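Local coordinates for protein phenol hydroxylase component phL (Pseudomonas stutzeri, PDB 3U52) that probably serves as the non-catalytic beta-type subunit of a multicomponent bacterial phenol hydroxylase, a helical scaffold partner in the oxygenase assembly, at residues S53-T56 / T61-A64; Q151-T156 / E213-Q218. All coordinates share one frame; numbering follows the deposited sequence.

Contact 1: S53-T56 / T61-A64; sequences SEHT and TRTA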
ATOM      1  N   SER D  53      14.067 -11.015  43.832  1.00 26.40           N
ATOM      2  CA  SER D  53      14.312 -10.208  45.065  1.00 28.67           C
ATOM      3  C   SER D  53      15.227  -8.974  44.920  1.00 29.49           C
ATOM      4  O   SER D  53      15.240  -8.102  45.793  1.00 30.58           O
ATOM      5  CB  SER D  53      14.814 -11.094  46.226  1.00 28.69           C
ATOM      6  OG  SER D  53      15.841 -11.962  45.810  1.00 29.48           O
ATOM      7  N   GLU D  54      15.930  -8.890  43.795  1.00 28.69           N
ATOM      8  CA  GLU D  54      17.127  -8.092  43.648  1.00 29.74           C
ATOM      9  C   GLU D  54      16.962  -6.938  42.658  1.00 29.06           C
ATOM     10  O   GLU D  54      17.698  -5.970  42.733  1.00 29.61           O
ATOM     11  CB  GLU D  54      18.287  -8.957  43.153  1.00 30.03           C
ATOM     12  CG  GLU D  54      18.607 -10.183  43.999  1.00 36.65           C
ATOM     13  CD  GLU D  54      19.213  -9.833  45.356  1.00 46.07           C
ATOM     14  OE1 GLU D  54      20.415  -9.442  45.389  1.00 51.08           O
ATOM     15  OE2 GLU D  54      18.500  -9.964  46.396  1.00 51.68           O
ATOM     16  N   HIS D  55      16.041  -7.052  41.704  1.00 27.14           N
ATOM     17  CA  HIS D  55      15.976  -6.033  40.662  1.00 25.97           C
ATOM     18  C   HIS D  55      14.552  -5.567  40.469  1.00 25.26           C
ATOM     19  O   HIS D  55      13.591  -6.299  40.790  1.00 26.10           O
ATOM     20  CB  HIS D  55      16.511  -6.557  39.318  1.00 25.16           C
ATOM     21  CG  HIS D  55      17.783  -7.336  39.399  1.00 26.27           C
ATOM     22  ND1 HIS D  55      19.021  -6.750  39.297  1.00 27.89           N
ATOM     23  CD2 HIS D  55      18.010  -8.668  39.487  1.00 25.45           C
ATOM     24  CE1 HIS D  55      19.955  -7.680  39.361  1.00 27.06           C
ATOM     25  NE2 HIS D  55      19.366  -8.848  39.487  1.00 26.55           N
ATOM     26  N   THR D  56      14.402  -4.334  39.999  1.00 24.69           N
ATOM     27  CA  THR D  56      13.096  -3.797  39.668  1.00 24.36           C
ATOM     28  C   THR D  56      12.655  -4.354  38.288  1.00 23.41           C
ATOM     29  O   THR D  56      13.355  -5.106  37.668  1.00 22.18           O
ATOM     30  CB  THR D  56      13.074  -2.254  39.624  1.00 24.81           C
ATOM     31  OG1 THR D  56      13.918  -1.792  38.546  1.00 24.91           O
ATOM     32  CG2 THR D  56      13.570  -1.667  40.961  1.00 26.44           C
ATOM     33  N   THR D  61      20.747  -3.408  35.887  1.00 24.33           N
ATOM     34  CA  THR D  61      21.606  -4.203  36.744  1.00 24.74           C
ATOM     35  C   THR D  61      21.366  -5.702  36.671  1.00 23.86           C
ATOM     36  O   THR D  61      22.059  -6.443  37.362  1.00 25.30           O
ATOM     37  CB  THR D  61      21.657  -3.659  38.247  1.00 24.70           C
ATOM     38  OG1 THR D  61      20.386  -3.822  38.911  1.00 26.23           O
ATOM     39  CG2 THR D  61      22.011  -2.161  38.259  1.00 24.23           C
ATOM     40  N   ARG D  62      20.439  -6.168  35.819  1.00 23.64           N
ATOM     41  CA  ARG D  62      20.285  -7.629  35.549  1.00 23.64           C
ATOM     42  C   ARG D  62      21.515  -8.201  34.887  1.00 24.35           C
ATOM     43  O   ARG D  62      21.699  -9.421  34.864  1.00 26.10           O
ATOM     44  CB  ARG D  62      19.043  -7.996  34.715  1.00 23.10           C
ATOM     45  CG  ARG D  62      17.774  -7.916  35.506  1.00 23.03           C
ATOM     46  CD  ARG D  62      16.509  -8.601  34.865  1.00 23.60           C
ATOM     47  NE  ARG D  62      15.564  -8.714  35.961  1.00 24.48           N
ATOM     48  CZ  ARG D  62      14.694  -7.781  36.293  1.00 27.06           C
ATOM     49  NH1 ARG D  62      13.914  -7.994  37.349  1.00 27.36           N
ATOM     50  NH2 ARG D  62      14.561  -6.667  35.543  1.00 26.40           N
ATOM     51  N   THR D  63      22.355  -7.315  34.346  1.00 24.08           N
ATOM     52  CA  THR D  63      23.688  -7.688  33.894  1.00 22.91           C
ATOM     53  C   THR D  63      24.767  -6.939  34.681  1.00 23.59           C
ATOM     54  O   THR D  63      24.549  -5.827  35.124  1.00 22.79           O
ATOM     55  CB  THR D  63      23.867  -7.467  32.372  1.00 22.40           C
ATOM     56  OG1 THR D  63      25.141  -7.968  31.967  1.00 22.94           O
ATOM     57  CG2 THR D  63      23.754  -6.044  31.997  1.00 21.16           C
ATOM     58  N   ALA D  64      25.913  -7.578  34.847  1.00 24.63           N
ATOM     59  CA  ALA D  64      27.082  -6.948  35.501  1.00 25.90           C
ATOM     60  C   ALA D  64      27.791  -5.958  34.567  1.00 26.89           C
ATOM     61  O   ALA D  64      28.495  -5.051  35.025  1.00 27.75           O
ATOM     62  CB  ALA D  64      28.054  -8.012  36.039  1.00 25.56           C
TER

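Contact 2: Q151-T156 / E213-Q218; sequences QMHIYT and ELTLVQ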
ATOM      1  N   GLN D 151      14.925  -5.809  20.904  1.00 18.48           N
ATOM      2  CA  GLN D 151      14.339  -6.215  19.619  1.00 18.33           C
ATOM      3  C   GLN D 151      15.302  -7.117  18.848  1.00 17.21           C
ATOM      4  O   GLN D 151      14.878  -8.025  18.207  1.00 16.11           O
ATOM      5  CB  GLN D 151      13.829  -5.034  18.795  1.00 19.96           C
ATOM      6  CG  GLN D 151      14.870  -4.276  18.041  1.00 20.91           C
ATOM      7  CD  GLN D 151      14.248  -3.142  17.182  1.00 22.22           C
ATOM      8  OE1 GLN D 151      14.785  -2.026  17.111  1.00 22.70           O
ATOM      9  NE2 GLN D 151      13.157  -3.448  16.519  1.00 19.18           N
ATOM     10  N   MET D 152      16.606  -6.887  18.932  1.00 17.55           N
ATOM     11  CA  MET D 152      17.542  -7.741  18.165  1.00 18.28           C
ATOM     12  C   MET D 152      17.506  -9.150  18.693  1.00 18.32           C
ATOM     13  O   MET D 152      17.663 -10.116  17.968  1.00 19.70           O
ATOM     14  CB  MET D 152      18.956  -7.175  18.277  1.00 18.88           C
ATOM     15  CG  MET D 152      19.154  -5.844  17.524  1.00 23.79           C
ATOM     16  SD  MET D 152      20.940  -5.439  17.373  1.00 29.13           S
ATOM     17  CE  MET D 152      21.500  -5.136  19.039  1.00 32.00           C
ATOM     18  N   HIS D 153      17.275  -9.290  19.994  1.00 18.05           N
ATOM     19  CA  HIS D 153      17.121 -10.633  20.580  1.00 19.11           C
ATOM     20  C   HIS D 153      15.789 -11.372  20.316  1.00 17.89           C
ATOM     21  O   HIS D 153      15.803 -12.582  20.107  1.00 16.91           O
ATOM     22  CB  HIS D 153      17.482 -10.586  22.077  1.00 19.37           C
ATOM     23  CG  HIS D 153      18.921 -10.306  22.297  1.00 19.65           C
ATOM     24  ND1 HIS D 153      19.420  -9.028  22.388  1.00 21.20           N
ATOM     25  CD2 HIS D 153      19.983 -11.139  22.410  1.00 19.71           C
ATOM     26  CE1 HIS D 153      20.730  -9.082  22.554  1.00 17.21           C
ATOM     27  NE2 HIS D 153      21.096 -10.347  22.582  1.00 20.55           N
ATOM     28  N   ILE D 154      14.651 -10.675  20.280  1.00 18.33           N
ATOM     29  CA  ILE D 154      13.433 -11.366  19.895  1.00 19.32           C
ATOM     30  C   ILE D 154      13.501 -11.798  18.405  1.00 19.30           C
ATOM     31  O   ILE D 154      13.081 -12.900  18.077  1.00 20.61           O
ATOM     32  CB  ILE D 154      12.106 -10.595  20.198  1.00 19.01           C
ATOM     33  CG1 ILE D 154      10.903 -11.525  20.001  1.00 24.38           C
ATOM     34  CG2 ILE D 154      11.917  -9.398  19.253  1.00 20.21           C
ATOM     35  CD1 ILE D 154      10.316 -12.137  21.233  1.00 32.18           C
ATOM     36  N   TYR D 155      14.027 -10.943  17.525  1.00 20.05           N
ATOM     37  CA  TYR D 155      14.170 -11.307  16.094  1.00 19.57           C
ATOM     38  C   TYR D 155      15.051 -12.564  15.951  1.00 19.98           C
ATOM     39  O   TYR D 155      14.692 -13.524  15.270  1.00 19.61           O
ATOM     40  CB  TYR D 155      14.793 -10.140  15.300  1.00 19.95           C
ATOM     41  CG  TYR D 155      13.926  -8.887  15.265  1.00 18.66           C
ATOM     42  CD1 TYR D 155      14.484  -7.633  15.066  1.00 21.58           C
ATOM     43  CD2 TYR D 155      12.520  -8.974  15.406  1.00 21.05           C
ATOM     44  CE1 TYR D 155      13.675  -6.476  15.050  1.00 16.69           C
ATOM     45  CE2 TYR D 155      11.715  -7.826  15.382  1.00 20.58           C
ATOM     46  CZ  TYR D 155      12.326  -6.600  15.187  1.00 18.78           C
ATOM     47  OH  TYR D 155      11.603  -5.447  15.218  1.00 22.42           O
ATOM     48  N   THR D 156      16.182 -12.572  16.629  1.00 20.01           N
ATOM     49  CA  THR D 156      17.084 -13.724  16.531  1.00 19.71           C
ATOM     50  C   THR D 156      16.471 -15.007  17.161  1.00 19.47           C
ATOM     51  O   THR D 156      16.625 -16.104  16.603  1.00 19.14           O
ATOM     52  CB  THR D 156      18.553 -13.365  16.970  1.00 19.04           C
ATOM     53  OG1 THR D 156      19.493 -14.205  16.252  1.00 21.24           O
ATOM     54  CG2 THR D 156      18.749 -13.552  18.417  1.00 20.77           C
ATOM     55  N   GLU D 213      26.062 -12.126  29.769  1.00 21.13           N
ATOM     56  CA  GLU D 213      26.792 -13.398  29.790  1.00 22.11           C
ATOM     57  C   GLU D 213      26.084 -14.370  28.837  1.00 22.06           C
ATOM     58  O   GLU D 213      26.719 -14.992  27.993  1.00 22.63           O
ATOM     59  CB  GLU D 213      26.867 -13.994  31.210  1.00 22.55           C
ATOM     60  CG  GLU D 213      27.761 -15.248  31.290  1.00 23.14           C
ATOM     61  CD  GLU D 213      27.757 -15.929  32.654  1.00 26.56           C
ATOM     62  OE1 GLU D 213      28.347 -17.042  32.727  1.00 28.71           O
ATOM     63  OE2 GLU D 213      27.206 -15.370  33.635  1.00 23.80           O
ATOM     64  N   LEU D 214      24.754 -14.464  28.963  1.00 22.33           N
ATOM     65  CA  LEU D 214      23.967 -15.344  28.106  1.00 23.29           C
ATOM     66  C   LEU D 214      24.060 -15.016  26.610  1.00 22.86           C
ATOM     67  O   LEU D 214      24.250 -15.933  25.798  1.00 22.91           O
ATOM     68  CB  LEU D 214      22.494 -15.376  28.545  1.00 23.83           C
ATOM     69  CG  LEU D 214      21.649 -16.511  27.985  1.00 24.40           C
ATOM     70  CD1 LEU D 214      22.249 -17.891  28.119  1.00 21.11           C
ATOM     71  CD2 LEU D 214      20.279 -16.439  28.612  1.00 26.29           C
ATOM     72  N   THR D 215      23.925 -13.739  26.229  1.00 22.86           N
ATOM     73  CA  THR D 215      24.023 -13.419  24.787  1.00 23.15           C
ATOM     74  C   THR D 215      25.412 -13.759  24.208  1.00 24.12           C
ATOM     75  O   THR D 215      25.527 -14.289  23.087  1.00 24.06           O
ATOM     76  CB  THR D 215      23.565 -11.965  24.444  1.00 22.86           C
ATOM     77  OG1 THR D 215      23.313 -11.893  23.042  1.00 21.21           O
ATOM     78  CG2 THR D 215      24.615 -10.936  24.738  1.00 23.34           C
ATOM     79  N   LEU D 216      26.454 -13.444  24.973  1.00 23.91           N
ATOM     80  CA  LEU D 216      27.837 -13.766  24.640  1.00 24.61           C
ATOM     81  C   LEU D 216      28.019 -15.256  24.396  1.00 24.02           C
ATOM     82  O   LEU D 216      28.592 -15.653  23.398  1.00 25.08           O
ATOM     83  CB  LEU D 216      28.768 -13.323  25.790  1.00 24.32           C
ATOM     84  CG  LEU D 216      30.255 -13.764  25.754  1.00 26.07           C
ATOM     85  CD1 LEU D 216      30.960 -13.147  24.576  1.00 29.22           C
ATOM     86  CD2 LEU D 216      30.923 -13.295  26.999  1.00 28.62           C
ATOM     87  N   VAL D 217      27.561 -16.082  25.326  1.00 23.35           N
ATOM     88  CA  VAL D 217      27.772 -17.535  25.241  1.00 24.05           C
ATOM     89  C   VAL D 217      26.992 -18.126  24.083  1.00 24.36           C
ATOM     90  O   VAL D 217      27.546 -18.894  23.261  1.00 25.37           O
ATOM     91  CB  VAL D 217      27.335 -18.236  26.548  1.00 23.50           C
ATOM     92  CG1 VAL D 217      27.476 -19.749  26.409  1.00 25.27           C
ATOM     93  CG2 VAL D 217      28.173 -17.699  27.723  1.00 26.30           C
ATOM     94  N   GLN D 218      25.702 -17.801  24.042  1.00 24.51           N
ATOM     95  CA  GLN D 218      24.809 -18.262  22.983  1.00 24.59           C
ATOM     96  C   GLN D 218      25.123 -17.673  21.578  1.00 25.20           C
ATOM     97  O   GLN D 218      25.350 -18.406  20.600  1.00 26.37           O
ATOM     98  CB  GLN D 218      23.344 -17.949  23.333  1.00 25.24           C
ATOM     99  CG  GLN D 218      22.339 -18.463  22.267  1.00 25.41           C
ATOM    100  CD  GLN D 218      22.375 -20.017  22.163  1.00 27.38           C
ATOM    101  OE1 GLN D 218      21.766 -20.665  22.962  1.00 24.95           O
ATOM    102  NE2 GLN D 218      23.035 -20.577  21.148  1.00 29.56           N
TER

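Contact 1: S53-T56 / T61-A64
R62 reaches back to T56 and takes its carbonyl oxygen end-on with two nitrogens: NH2 lies 2.9 Å and NH1 3.0 Å from T56 O. The NH2 bond runs nearly along the C=O axis (163° at the oxygen), whereas NH1 comes in from above the carbonyl plane, and T56 O itself is tilted 22° out of the guanidinium plane. On its way the arginine passes over the H55 ring, its CG 4.0 Å from the ring centroid and close to the normal, a CH-pi contact. E54 CB lies on the opposite face of that ring. The contact closes a short surface loop between helix 31-36 and helix 81-105, and T61-R62 end a 3-10 turn. H55 CB in turn lies over one guanidinium face, 3.6 Å from R62 NH1. With CG beside the backbone N (chi1 -45°), the H55 ring is brought toward segment 61-64, and its turn about CB-CG sets ND1 at T61 OG1, in the ring plane and 3.3 Å away, a long but fairly straight bond. Further out, D59 binds both the T56 amide and T61 OG1. D52 forms a salt bridge with R62 NH1, while the R62 side chain rests on W51 and W211.

Contact 2: Q151-T156 / E213-Q218
H153 and T215 sit on helices 147-175 and 211-240, the latter with a wider pi-type turn at 216-218, and their CA atoms, the closest across the two segments, are 8.5 Å apart, so a single side-chain pair spans the gap and only 72 Å² is buried. H153 CG lies beside its backbone N (chi1 -67°), which carries NE2 to T215 OG1, 2.7 Å away. The hydroxyl meets the ring at its edge, 4° out of plane, and the N-H...O angle is 156°. T215 sets OG1 opposite its own backbone N, with CB following at 3.5 Å from H153 NE2. In this buried part of the helical bundle the rings of H153 and W263, from helix 251-274, meet edge-to-face (T-shaped). With an alanine at H153, T215 OG1 would probably lose its donor and W263 its aromatic neighbour. H153 ND1 is also bonded, to V149 O one turn earlier, and T215 OG1 to N219 OD1 one turn later. Bonds from both ring nitrogens fix the ring's rotation. Because V149 O is a carbonyl that can only accept, and T215 OG1, itself bonded to N219 OD1, accepts from NE2, the geometry is consistent with an imidazole protonated on both nitrogens.

Overall arrangement
From the N terminus, the chain passes helix 31-36 and enters the long loop before helix 81-105, where contact 1 closes a small loop across four residues. Contact 2 opens only later, on helix 147-175, and closes a span of 56 residues, mostly helical, by bringing helix 211-240 back alongside. The two are in series and neither nest nor cross. The centres of contacts 1 and 2 are about 18 Å apart, and their nearest atoms about 5 Å, without touching. D210 joins them: its carboxylate bonds T63 OG1 and the A64 amide, and also the E213 amide in the first turn of helix 211-240. Together with R62 packing on W211, it connects segment 61-64 to the start of the helix that contact 2 ties into the bundle interior.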